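Local structure of dihydroorotate dehydrogenase (Schistosoma mansoni, 6UY4) at residues A[240-245]-A[268-273]; A[303-308]-A[333-338]; A[310-315]-A[341-346]; A[329-334]-A[350-355]. The protein probably oxidises (S)-dihydroorotate to orotate with a quinone as electron acceptor, using a bound flavin mononucleotide, in de novo pyrimidine synthesis. All blocks are in the same frame, centred on the assembly; numbering follows the deposited sequence.

Contact 1: A[240-245]-A[268-273]; sequences LKISPD and MIISNT. With FMN (flavin mononucleotide), chain G.
Leu240 and Lys241 pair in parallel with Met268 and Ile269, joining neighbouring strands 238-242 and 267-270 of the TIM barrel; helix 248-259 completes the beta-alpha-beta unit between them. The short strand axes run 4.5 Å apart, inclined by 22°. Backbone hydrogen bonds define the register: Ile269 N donates to Leu240 O (2.9 Å) and Ile242 N to Ile269 O (3.1 Å). Further along, Asn272 N donates to Ile242 O at 3.0 Å, just after the cis peptide between Ile270 and Ser271, so the two segments stay joined where they turn toward the cofactor.

Apolar packing divides between the two faces of the sheet. On the face of Ile242 and Met268, the bend at chi3 of Met268 (57°) swings its CE against Ile242 CG2, at 3.7 Å, while Ile242 CD1 lies beside Ile270 CG1, the two side chains pointing the same way. This layer is closed by helix 305-321, through Val318, Cys314 and Leu315. At the loop end, the ring of Pro244 packs against the CB and OG of Ser271.

On the opposite face, Ile269 CG2 supports the aliphatic stem of Lys241 at CG. That stem is fully extended, with chi1 at -174°, and delivers the ammonium to the flavin mononucleotide beside Asn200. There Lys241 NZ bridges the pyrimidine ring and the ribityl chain: it donates to FMN O3' at 3.0 Å, to FMN O2 at 3.1 Å and to FMN N1 at 3.2 Å.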
# COMPACT_ATOMS: atom_id res chain seq x y z
N LEU A 240 -1.90 -4.65 10.04
CA LEU A 240 -2.51 -3.36 10.33
C LEU A 240 -1.67 -2.27 9.70
O LEU A 240 -0.48 -2.12 10.02
CB LEU A 240 -2.64 -3.15 11.84
CG LEU A 240 -3.82 -2.30 12.30
CD1 LEU A 240 -5.13 -2.92 11.83
CD2 LEU A 240 -3.81 -2.14 13.81
N LYS A 241 -2.27 -1.49 8.80
CA LYS A 241 -1.59 -0.42 8.10
C LYS A 241 -1.99 0.92 8.72
O LYS A 241 -3.18 1.24 8.79
CB LYS A 241 -1.92 -0.44 6.61
CG LYS A 241 -1.15 0.56 5.77
CD LYS A 241 -1.40 0.34 4.29
CE LYS A 241 -0.61 1.31 3.44
NZ LYS A 241 -0.82 1.06 1.99
N ILE A 242 -1.00 1.69 9.16
CA ILE A 242 -1.24 2.92 9.89
C ILE A 242 -0.76 4.10 9.07
O ILE A 242 -0.12 3.95 8.02
CB ILE A 242 -0.57 2.91 11.28
CG1 ILE A 242 0.95 2.97 11.13
CG2 ILE A 242 -0.98 1.67 12.06
CD1 ILE A 242 1.69 3.06 12.44
N SER A 243 -1.05 5.30 9.56
CA SER A 243 -0.73 6.62 9.04
C SER A 243 0.51 7.17 9.74
O SER A 243 0.71 6.94 10.93
CB SER A 243 -1.89 7.59 9.25
OG SER A 243 -1.56 8.90 8.85
N PRO A 244 1.37 7.90 9.01
CA PRO A 244 2.56 8.49 9.64
C PRO A 244 2.28 9.76 10.42
O PRO A 244 3.22 10.33 11.00
CB PRO A 244 3.46 8.78 8.43
CG PRO A 244 2.50 9.07 7.33
CD PRO A 244 1.31 8.17 7.56
N ASP A 245 1.03 10.22 10.47
CA ASP A 245 0.68 11.47 11.13
C ASP A 245 0.19 11.28 12.55
O ASP A 245 -0.21 12.26 13.19
CB ASP A 245 -0.39 12.21 10.31
CG ASP A 245 0.06 12.47 8.88
OD1 ASP A 245 1.27 12.67 8.67
OD2 ASP A 245 -0.80 12.48 7.98
N MET A 268 2.53 -5.24 10.93
CA MET A 268 2.09 -3.88 10.68
C MET A 268 2.76 -3.34 9.42
O MET A 268 3.84 -3.78 9.03
CB MET A 268 2.39 -2.96 11.87
CG MET A 268 1.61 -3.30 13.13
SD MET A 268 1.93 -2.14 14.47
CE MET A 268 1.45 -0.60 13.69
N ILE A 269 2.10 -2.36 8.81
CA ILE A 269 2.57 -1.71 7.60
C ILE A 269 2.70 -0.22 7.90
O ILE A 269 1.72 0.43 8.27
CB ILE A 269 1.63 -1.95 6.41
CG1 ILE A 269 1.61 -3.44 6.04
CG2 ILE A 269 2.06 -1.11 5.22
CD1 ILE A 269 0.72 -3.76 4.87
N ILE A 270 3.91 0.31 7.74
CA ILE A 270 4.21 1.71 8.03
C ILE A 270 4.90 2.30 6.81
O ILE A 270 6.03 1.91 6.49
CB ILE A 270 5.10 1.87 9.28
CG1 ILE A 270 4.45 1.20 10.50
CG2 ILE A 270 5.36 3.34 9.57
CD1 ILE A 270 4.93 -0.22 10.75
N SER A 271 4.24 3.24 6.13
CA SER A 271 2.92 3.73 6.50
C SER A 271 2.12 4.09 5.25
O SER A 271 2.47 3.69 4.14
CB SER A 271 3.03 4.95 7.41
OG SER A 271 3.72 6.01 6.76
N ASN A 272 1.04 4.85 5.44
CA ASN A 272 0.23 5.33 4.32
C ASN A 272 0.71 6.71 3.90
O ASN A 272 1.91 7.00 3.97
CB ASN A 272 -1.25 5.35 4.70
CG ASN A 272 -2.17 5.21 3.50
OD1 ASN A 272 -1.98 5.87 2.48
ND2 ASN A 272 -3.16 4.33 3.61
N THR A 273 -0.20 7.57 3.48
CA THR A 273 0.14 8.90 2.99
C THR A 273 -0.04 9.95 4.08
O THR A 273 -0.72 9.73 5.09
CB THR A 273 -0.72 9.27 1.77
OG1 THR A 273 -2.11 9.19 2.12
CG2 THR A 273 -0.44 8.32 0.62
N1 FMN G . -3.11 2.60 0.38
C2 FMN G . -4.06 1.70 0.83
O2 FMN G . -3.88 1.09 1.88
N3 FMN G . -5.21 1.49 0.11
C4 FMN G . -5.42 2.17 -1.07
O4 FMN G . -6.45 1.97 -1.72
C4A FMN G . -4.47 3.07 -1.53
N5 FMN G . -4.68 3.76 -2.71
C5A FMN G . -3.74 4.65 -3.17
C6 FMN G . -3.95 5.34 -4.36
C7 FMN G . -3.01 6.24 -4.82
C7M FMN G . -3.25 6.98 -6.11
C8 FMN G . -1.84 6.46 -4.09
C8M FMN G . -0.82 7.44 -4.59
C9 FMN G . -1.63 5.78 -2.90
C9A FMN G . -2.57 4.87 -2.43
N10 FMN G . -2.37 4.18 -1.25
C10 FMN G . -3.32 3.29 -0.80
C1' FMN G . -1.12 4.40 -0.44
C2' FMN G . -0.01 3.47 -0.91
O2' FMN G . -0.46 2.14 -0.88
C3' FMN G . 1.21 3.60 -0.01
O3' FMN G . 0.83 3.44 1.34
C4' FMN G . 1.92 4.94 -0.17
O4' FMN G . 1.63 5.51 -1.43
C5' FMN G . 3.42 4.72 -0.05
O5' FMN G . 4.12 5.87 -0.44
P FMN G . 5.06 5.78 -1.74
O1P FMN G . 5.76 7.11 -1.91
O2P FMN G . 6.07 4.66 -1.60
O3P FMN G . 4.19 5.53 -2.95

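Contact 2: A[303-308]-A[333-338]; sequences SGRPLF and GISCGE. With FMN (flavin mononucleotide), chain G.
The carbonyl of Gly304 faces the alpha carbon of Gly333, and Phe308 stands beside the same glycine with its CA 4.1 Å from Gly333 CA, although no hydrogen bond crosses between the segments. Gly333 bends with a positive phi of 79°, and having no side chain it can lie flush against the first turn of helix 305-321. Gly304 O is not idle in that turn, since it accepts the bond from Leu307 N.

Among the side chains, Phe308 comes closest to the glycine: its CB is 3.5 Å from Gly333 O. Chi1 of 168° carries its ring away from the backbone N, on toward Asp339 and Ser342 of helix 337-346, and the Gly333 carbonyl meets the ring obliquely. At the outer end, Arg305 runs alongside Ser335. Its CG lies 3.3 Å from Ser335 OG, and the bend at chi3 (69°) brings one face of the guanidinium over Ser335 CB; this is packing, with no hydrogen bond between the two residues.

The polar business of the contact is with the flavin mononucleotide. Gly304 N donates to FMN O1P at 2.7 Å and Gly333 N to the same oxygen at 2.9 Å, with a weak second bond from Gly333 N to FMN O2P. Leu307 CD2 rests near FMN O5', 3.6 Å away. One phosphate oxygen is thus shared by main-chain N-H groups of both segments, so their part in holding the phosphate rests on the backbone, with no charged side chain of either segment contributing.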
# COMPACT_ATOMS: atom_id res chain seq x y z
N SER A 303 2.19 11.27 -1.36
CA SER A 303 3.08 10.13 -1.49
C SER A 303 4.26 10.51 -2.38
O SER A 303 4.21 11.49 -3.13
CB SER A 303 2.35 8.91 -2.07
OG SER A 303 1.80 9.20 -3.34
N GLY A 304 5.32 9.72 -2.29
CA GLY A 304 6.52 9.96 -3.06
C GLY A 304 7.71 10.29 -2.17
O GLY A 304 7.69 10.08 -0.95
N ARG A 305 8.75 10.82 -2.81
CA ARG A 305 9.99 11.11 -2.10
C ARG A 305 9.82 12.03 -0.89
O ARG A 305 10.48 11.77 0.13
CB ARG A 305 11.02 11.69 -3.08
CG ARG A 305 11.15 10.91 -4.37
CD ARG A 305 12.48 11.18 -5.05
NE ARG A 305 13.60 10.63 -4.30
CZ ARG A 305 14.87 10.67 -4.71
NH1 ARG A 305 15.18 11.24 -5.86
NH2 ARG A 305 15.82 10.13 -3.96
N PRO A 306 8.99 13.08 -0.92
CA PRO A 306 8.81 13.90 0.30
C PRO A 306 8.28 13.12 1.50
O PRO A 306 8.29 13.66 2.61
CB PRO A 306 7.82 14.98 -0.14
CG PRO A 306 8.01 15.08 -1.60
CD PRO A 306 8.30 13.69 -2.07
N LEU A 307 7.81 11.89 1.31
CA LEU A 307 7.28 11.08 2.39
C LEU A 307 8.33 10.22 3.07
O LEU A 307 8.13 9.81 4.22
CB LEU A 307 6.15 10.19 1.86
CG LEU A 307 5.44 9.23 2.82
CD1 LEU A 307 4.77 9.99 3.94
CD2 LEU A 307 4.43 8.37 2.07
N PHE A 308 9.46 9.95 2.40
CA PHE A 308 10.40 8.95 2.89
C PHE A 308 10.91 9.29 4.29
O PHE A 308 10.99 8.40 5.16
CB PHE A 308 11.58 8.82 1.93
CG PHE A 308 12.73 8.04 2.49
CD1 PHE A 308 12.70 6.66 2.54
CD2 PHE A 308 13.85 8.69 2.98
CE1 PHE A 308 13.75 5.94 3.06
CE2 PHE A 308 14.91 7.98 3.51
CZ PHE A 308 14.86 6.60 3.55
N GLY A 333 7.91 6.50 -0.07
CA GLY A 333 9.03 7.28 -0.57
C GLY A 333 10.25 6.50 -0.99
O GLY A 333 11.33 7.08 -1.11
N ILE A 334 10.12 5.20 -1.24
CA ILE A 334 11.24 4.39 -1.70
C ILE A 334 11.44 4.67 -3.18
O ILE A 334 10.60 4.32 -4.01
CB ILE A 334 11.02 2.90 -1.43
CG1 ILE A 334 11.06 2.61 0.07
CG2 ILE A 334 12.06 2.07 -2.17
CD1 ILE A 334 10.91 1.15 0.40
N SER A 335 12.57 5.29 -3.53
CA SER A 335 12.91 5.57 -4.92
C SER A 335 14.21 4.92 -5.38
O SER A 335 14.44 4.86 -6.60
CB SER A 335 13.00 7.08 -5.17
OG SER A 335 11.74 7.70 -4.98
N CYS A 336 15.05 4.45 -4.47
CA CYS A 336 16.29 3.78 -4.83
C CYS A 336 16.56 2.69 -3.79
O CYS A 336 15.70 2.39 -2.96
CB CYS A 336 17.44 4.79 -4.94
SG CYS A 336 17.83 5.65 -3.41
N GLY A 337 17.76 2.11 -3.85
CA GLY A 337 18.06 0.97 -2.99
C GLY A 337 18.36 1.38 -1.56
O GLY A 337 17.99 0.67 -0.62
N GLU A 338 19.03 2.52 -1.37
CA GLU A 338 19.40 2.93 -0.02
C GLU A 338 18.18 3.34 0.79
O GLU A 338 18.21 3.26 2.03
CB GLU A 338 20.42 4.07 -0.08
CG GLU A 338 19.86 5.41 -0.51
CD GLU A 338 20.86 6.53 -0.36
OE1 GLU A 338 21.96 6.28 0.18
OE2 GLU A 338 20.56 7.66 -0.79
N1 FMN G . -3.11 2.60 0.38
C2 FMN G . -4.06 1.70 0.83
O2 FMN G . -3.88 1.09 1.88
N3 FMN G . -5.21 1.49 0.11
C4 FMN G . -5.42 2.17 -1.07
O4 FMN G . -6.45 1.97 -1.72
C4A FMN G . -4.47 3.07 -1.53
N5 FMN G . -4.68 3.76 -2.71
C5A FMN G . -3.74 4.65 -3.17
C6 FMN G . -3.95 5.34 -4.36
C7 FMN G . -3.01 6.24 -4.82
C7M FMN G . -3.25 6.98 -6.11
C8 FMN G . -1.84 6.46 -4.09
C8M FMN G . -0.82 7.44 -4.59
C9 FMN G . -1.63 5.78 -2.90
C9A FMN G . -2.57 4.87 -2.43
N10 FMN G . -2.37 4.18 -1.25
C10 FMN G . -3.32 3.29 -0.80
C1' FMN G . -1.12 4.40 -0.44
C2' FMN G . -0.01 3.47 -0.91
O2' FMN G . -0.46 2.14 -0.88
C3' FMN G . 1.21 3.60 -0.01
O3' FMN G . 0.83 3.44 1.34
C4' FMN G . 1.92 4.94 -0.17
O4' FMN G . 1.63 5.51 -1.43
C5' FMN G . 3.42 4.72 -0.05
O5' FMN G . 4.12 5.87 -0.44
P FMN G . 5.06 5.78 -1.74
O1P FMN G . 5.76 7.11 -1.91
O2P FMN G . 6.07 4.66 -1.60
O3P FMN G . 4.19 5.53 -2.95

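Contact 3: A[310-315]-A[341-346]; sequences KSTDCL and LSKLNA
Two outer helices of the TIM barrel, 305-321 and 337-346, meet here through Lys343, which reaches across to Ser311 and Thr312. The short segment axes are 9.5 Å apart and inclined by only 15°, the near-parallel arrangement of successive helices around the barrel. Lys343 runs out with chi2 and chi3 anti and then turns at chi4 (-62°), which sets its ammonium between two hydroxyls of adjacent residues. Lys343 NZ donates to Thr312 OG1 at 2.9 Å and to Ser311 OG at 3.1 Å. Each hydroxyl is also bound within its own helix: Thr312 OG1 to Phe308 O, and Ser311 OG to Leu307 O. They can therefore give their protons to these carbonyls while accepting from the lysine.

One turn further on, the contact becomes apolar. Leu315 CD2 approaches the backbone of the other helix, 3.4 Å from Lys343 O, and touches Lys343 CB at 3.9 Å. The same methyl is 4.2 Å from Ala346 CB, and Leu315 also meets Ile270 of the sheet.

A buried lysine is thus held by neutral oxygens, and no carboxylate from either segment takes part. Such a setting would probably make the charged form somewhat costlier than in water, with the two hydroxyl dipoles offsetting part of that cost.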
# COMPACT_ATOMS: atom_id res chain seq x y z
N LYS A 310 9.63 11.06 6.80
CA LYS A 310 8.66 10.93 7.89
C LYS A 310 8.23 9.48 8.08
O LYS A 310 8.22 8.97 9.21
CB LYS A 310 7.45 11.82 7.62
CG LYS A 310 6.55 12.01 8.82
CD LYS A 310 5.48 13.05 8.56
CE LYS A 310 4.67 13.34 9.82
NZ LYS A 310 3.64 14.39 9.59
N SER A 311 7.86 8.80 6.99
CA SER A 311 7.38 7.42 7.10
C SER A 311 8.45 6.49 7.65
O SER A 311 8.13 5.50 8.31
CB SER A 311 6.88 6.92 5.74
OG SER A 311 7.92 6.93 4.78
N THR A 312 9.73 6.80 7.39
CA THR A 312 10.80 5.97 7.93
C THR A 312 10.96 6.20 9.43
O THR A 312 11.12 5.24 10.20
CB THR A 312 12.12 6.26 7.21
OG1 THR A 312 11.95 6.03 5.80
CG2 THR A 312 13.23 5.36 7.73
N ASP A 313 10.93 7.46 9.87
CA ASP A 313 11.00 7.76 11.29
C ASP A 313 9.85 7.10 12.05
O ASP A 313 10.05 6.53 13.13
CB ASP A 313 10.99 9.27 11.52
CG ASP A 313 12.28 9.94 11.08
OD1 ASP A 313 13.33 9.27 11.10
OD2 ASP A 313 12.24 11.13 10.73
N CYS A 314 8.64 7.17 11.49
CA CYS A 314 7.50 6.50 12.12
C CYS A 314 7.73 5.00 12.22
O CYS A 314 7.42 4.38 13.24
CB CYS A 314 6.22 6.79 11.32
SG CYS A 314 4.73 6.02 11.99
N LEU A 315 8.30 4.40 11.17
CA LEU A 315 8.64 2.99 11.21
C LEU A 315 9.66 2.70 12.30
O LEU A 315 9.52 1.74 13.07
CB LEU A 315 9.18 2.54 9.85
CG LEU A 315 9.79 1.14 9.79
CD1 LEU A 315 8.71 0.09 9.97
CD2 LEU A 315 10.54 0.92 8.48
N LEU A 341 16.91 0.04 2.04
CA LEU A 341 17.83 -0.45 3.05
C LEU A 341 17.69 0.32 4.36
O LEU A 341 17.84 -0.25 5.45
CB LEU A 341 19.27 -0.37 2.54
CG LEU A 341 20.34 -0.97 3.45
CD1 LEU A 341 19.98 -2.41 3.81
CD2 LEU A 341 21.71 -0.91 2.80
N SER A 342 17.39 1.62 4.27
CA SER A 342 17.14 2.40 5.48
C SER A 342 15.93 1.87 6.23
O SER A 342 15.95 1.74 7.46
CB SER A 342 16.95 3.87 5.13
OG SER A 342 18.09 4.40 4.47
N LYS A 343 14.86 1.53 5.50
CA LYS A 343 13.67 0.98 6.14
C LYS A 343 13.93 -0.41 6.70
O LYS A 343 13.48 -0.74 7.80
CB LYS A 343 12.50 0.95 5.15
CG LYS A 343 11.97 2.32 4.75
CD LYS A 343 10.73 2.20 3.89
CE LYS A 343 10.21 3.56 3.47
NZ LYS A 343 9.79 4.40 4.63
N LEU A 344 14.66 -1.25 5.95
CA LEU A 344 14.95 -2.59 6.43
C LEU A 344 15.83 -2.55 7.68
O LEU A 344 15.64 -3.35 8.60
CB LEU A 344 15.62 -3.42 5.33
CG LEU A 344 14.75 -3.79 4.13
CD1 LEU A 344 15.55 -4.60 3.12
CD2 LEU A 344 13.51 -4.55 4.56
N ASN A 345 16.80 -1.63 7.72
CA ASN A 345 17.63 -1.50 8.91
C ASN A 345 16.85 -0.89 10.07
O ASN A 345 17.18 -1.14 11.24
CB ASN A 345 18.87 -0.66 8.61
CG ASN A 345 19.84 -1.37 7.69
OD1 ASN A 345 19.91 -2.60 7.67
ND2 ASN A 345 20.61 -0.60 6.93
N ALA A 346 15.83 -0.09 9.78
CA ALA A 346 15.03 0.54 10.83
C ALA A 346 14.10 -0.44 11.53
O ALA A 346 13.58 -0.11 12.60
CB ALA A 346 14.22 1.70 10.25

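Contact 4: A[329-334]-A[350-355]; sequences IGVGGI and LVQLYT. With FMN (flavin mononucleotide), chain G.
Gln352 lies across Val331 and Ile329 with an extended chain (chi2 174°), its base resting on Val331 and the rest of the chain reaching Ile329. Its CB meets Val331 CG2 at 3.6 Å, CG sits 3.7 Å from Ile329 CG2, and CD keeps the same methyl as its neighbour. At the amide, OE1 comes up to Val331 CG2 and NE2 to Ile329 CG2; the polar demand of NE2 is met beyond the segments, by Glu111 and His109. Beneath this side chain the strands pair in parallel: Gly330 N donates to Leu350 O (2.8 Å) and Gln352 N to Gly330 O (3.1 Å). On the other face, Ile334 CD1 packs on Val351 CB at 3.6 Å, the side chains crossing at about a right angle.

Beyond the strands the chain meets the cofactor. FMN C8 lies 3.9 Å over one face of the Tyr354 ring, offset toward its rim. Thr355 N donates to FMN O3P at 2.9 Å and Thr355 OG1 to the same oxygen, where the chain leads into a short helix. Neighbouring barrel strands ending in a glycine loop and a short helix that hold a phosphate form the standard phosphate-binding motif of TIM-barrel flavoproteins.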
# COMPACT_ATOMS: atom_id res chain seq x y z
N ILE A 329 6.38 -3.83 7.49
CA ILE A 329 6.52 -3.55 6.06
C ILE A 329 6.71 -2.05 5.91
O ILE A 329 5.77 -1.27 6.13
CB ILE A 329 5.31 -4.04 5.26
CG1 ILE A 329 5.16 -5.55 5.39
CG2 ILE A 329 5.45 -3.64 3.80
CD1 ILE A 329 4.05 -6.13 4.52
N GLY A 330 7.93 -1.64 5.56
CA GLY A 330 8.22 -0.23 5.35
C GLY A 330 7.76 0.26 4.00
O GLY A 330 8.22 -0.22 2.96
N VAL A 331 6.84 1.22 3.99
CA VAL A 331 6.29 1.77 2.76
C VAL A 331 6.35 3.29 2.83
O VAL A 331 6.15 3.88 3.90
CB VAL A 331 4.83 1.31 2.52
CG1 VAL A 331 4.43 1.53 1.07
CG2 VAL A 331 4.66 -0.15 2.91
N GLY A 332 6.65 3.92 1.70
CA GLY A 332 6.62 5.37 1.64
C GLY A 332 7.91 6.02 1.17
O GLY A 332 8.89 6.09 1.92
N GLY A 333 7.91 6.50 -0.07
CA GLY A 333 9.03 7.28 -0.57
C GLY A 333 10.25 6.50 -0.99
O GLY A 333 11.33 7.08 -1.11
N ILE A 334 10.12 5.20 -1.24
CA ILE A 334 11.24 4.39 -1.70
C ILE A 334 11.44 4.67 -3.18
O ILE A 334 10.60 4.32 -4.01
CB ILE A 334 11.02 2.90 -1.43
CG1 ILE A 334 11.06 2.61 0.07
CG2 ILE A 334 12.06 2.07 -2.17
CD1 ILE A 334 10.91 1.15 0.40
N LEU A 350 9.78 -6.30 5.15
CA LEU A 350 9.41 -6.14 3.75
C LEU A 350 9.30 -4.66 3.44
O LEU A 350 9.20 -3.82 4.35
CB LEU A 350 8.08 -6.85 3.44
CG LEU A 350 8.06 -8.37 3.57
CD1 LEU A 350 6.66 -8.91 3.34
CD2 LEU A 350 9.05 -9.01 2.61
N VAL A 351 9.33 -4.33 2.15
CA VAL A 351 9.20 -2.95 1.70
C VAL A 351 8.26 -2.90 0.50
O VAL A 351 8.18 -3.85 -0.28
CB VAL A 351 10.56 -2.32 1.35
CG1 VAL A 351 11.41 -2.13 2.60
CG2 VAL A 351 11.30 -3.17 0.32
N GLN A 352 7.54 -1.79 0.37
CA GLN A 352 6.60 -1.58 -0.72
C GLN A 352 6.78 -0.17 -1.28
O GLN A 352 7.31 0.72 -0.61
CB GLN A 352 5.15 -1.80 -0.28
CG GLN A 352 4.83 -3.21 0.18
CD GLN A 352 3.43 -3.34 0.75
OE1 GLN A 352 2.69 -2.36 0.84
NE2 GLN A 352 3.07 -4.56 1.14
N LEU A 353 6.31 0.01 -2.51
CA LEU A 353 6.41 1.30 -3.18
C LEU A 353 5.20 1.49 -4.08
O LEU A 353 4.40 0.57 -4.29
CB LEU A 353 7.72 1.41 -3.99
CG LEU A 353 8.01 0.34 -5.05
CD1 LEU A 353 7.45 0.73 -6.41
CD2 LEU A 353 9.51 0.07 -5.14
N TYR A 354 5.07 2.71 -4.61
CA TYR A 354 3.95 3.05 -5.47
C TYR A 354 4.33 4.22 -6.37
O TYR A 354 4.33 4.09 -7.60
CB TYR A 354 2.71 3.40 -4.64
CG TYR A 354 1.41 3.51 -5.41
CD1 TYR A 354 0.35 2.67 -5.12
CD2 TYR A 354 1.24 4.46 -6.41
CE1 TYR A 354 -0.84 2.77 -5.80
CE2 TYR A 354 0.05 4.55 -7.11
CZ TYR A 354 -0.99 3.71 -6.80
OH TYR A 354 -2.18 3.80 -7.49
N THR A 355 4.66 5.36 -5.77
CA THR A 355 4.91 6.57 -6.54
C THR A 355 6.15 6.43 -7.41
O THR A 355 6.15 6.87 -8.57
CB THR A 355 5.03 7.77 -5.61
OG1 THR A 355 3.84 7.91 -4.83
CG2 THR A 355 5.26 9.04 -6.40
N1 FMN G . -3.11 2.60 0.38
C2 FMN G . -4.06 1.70 0.83
O2 FMN G . -3.88 1.09 1.88
N3 FMN G . -5.21 1.49 0.11
C4 FMN G . -5.42 2.17 -1.07
O4 FMN G . -6.45 1.97 -1.72
C4A FMN G . -4.47 3.07 -1.53
N5 FMN G . -4.68 3.76 -2.71
C5A FMN G . -3.74 4.65 -3.17
C6 FMN G . -3.95 5.34 -4.36
C7 FMN G . -3.01 6.24 -4.82
C7M FMN G . -3.25 6.98 -6.11
C8 FMN G . -1.84 6.46 -4.09
C8M FMN G . -0.82 7.44 -4.59
C9 FMN G . -1.63 5.78 -2.90
C9A FMN G . -2.57 4.87 -2.43
N10 FMN G . -2.37 4.18 -1.25
C10 FMN G . -3.32 3.29 -0.80
C1' FMN G . -1.12 4.40 -0.44
C2' FMN G . -0.01 3.47 -0.91
O2' FMN G . -0.46 2.14 -0.88
C3' FMN G . 1.21 3.60 -0.01
O3' FMN G . 0.83 3.44 1.34
C4' FMN G . 1.92 4.94 -0.17
O4' FMN G . 1.63 5.51 -1.43
C5' FMN G . 3.42 4.72 -0.05
O5' FMN G . 4.12 5.87 -0.44
P FMN G . 5.06 5.78 -1.74
O1P FMN G . 5.76 7.11 -1.91
O2P FMN G . 6.07 4.66 -1.60
O3P FMN G . 4.19 5.53 -2.95

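In the fold
All four contacts are buried, but they occupy different layers. Contacts 1 and 4 lie nearest the centre and join strands of one parallel sheet; strands 267-270 and 328-331 are neighbours, so Ile270 and the 329-331 backbone link the two. Contact 3 lies in the outer helical layer, and contact 2 sets the start of helix 305-321 against the loop leading into helix 337-346, sharing Gly333 and Ile334 with contact 4. Chemistry follows place: main-chain pairing in the sheet, lysine-hydroxyl bonds between helices, backbone grip on phosphate at the barrel mouth. Contact 1 touches the flavin mononucleotide at its pyrimidine ring and ribityl chain, contacts 2 and 4 at its phosphate, and an Asp245-Lys310 salt bridge ties contact 1 to contact 3.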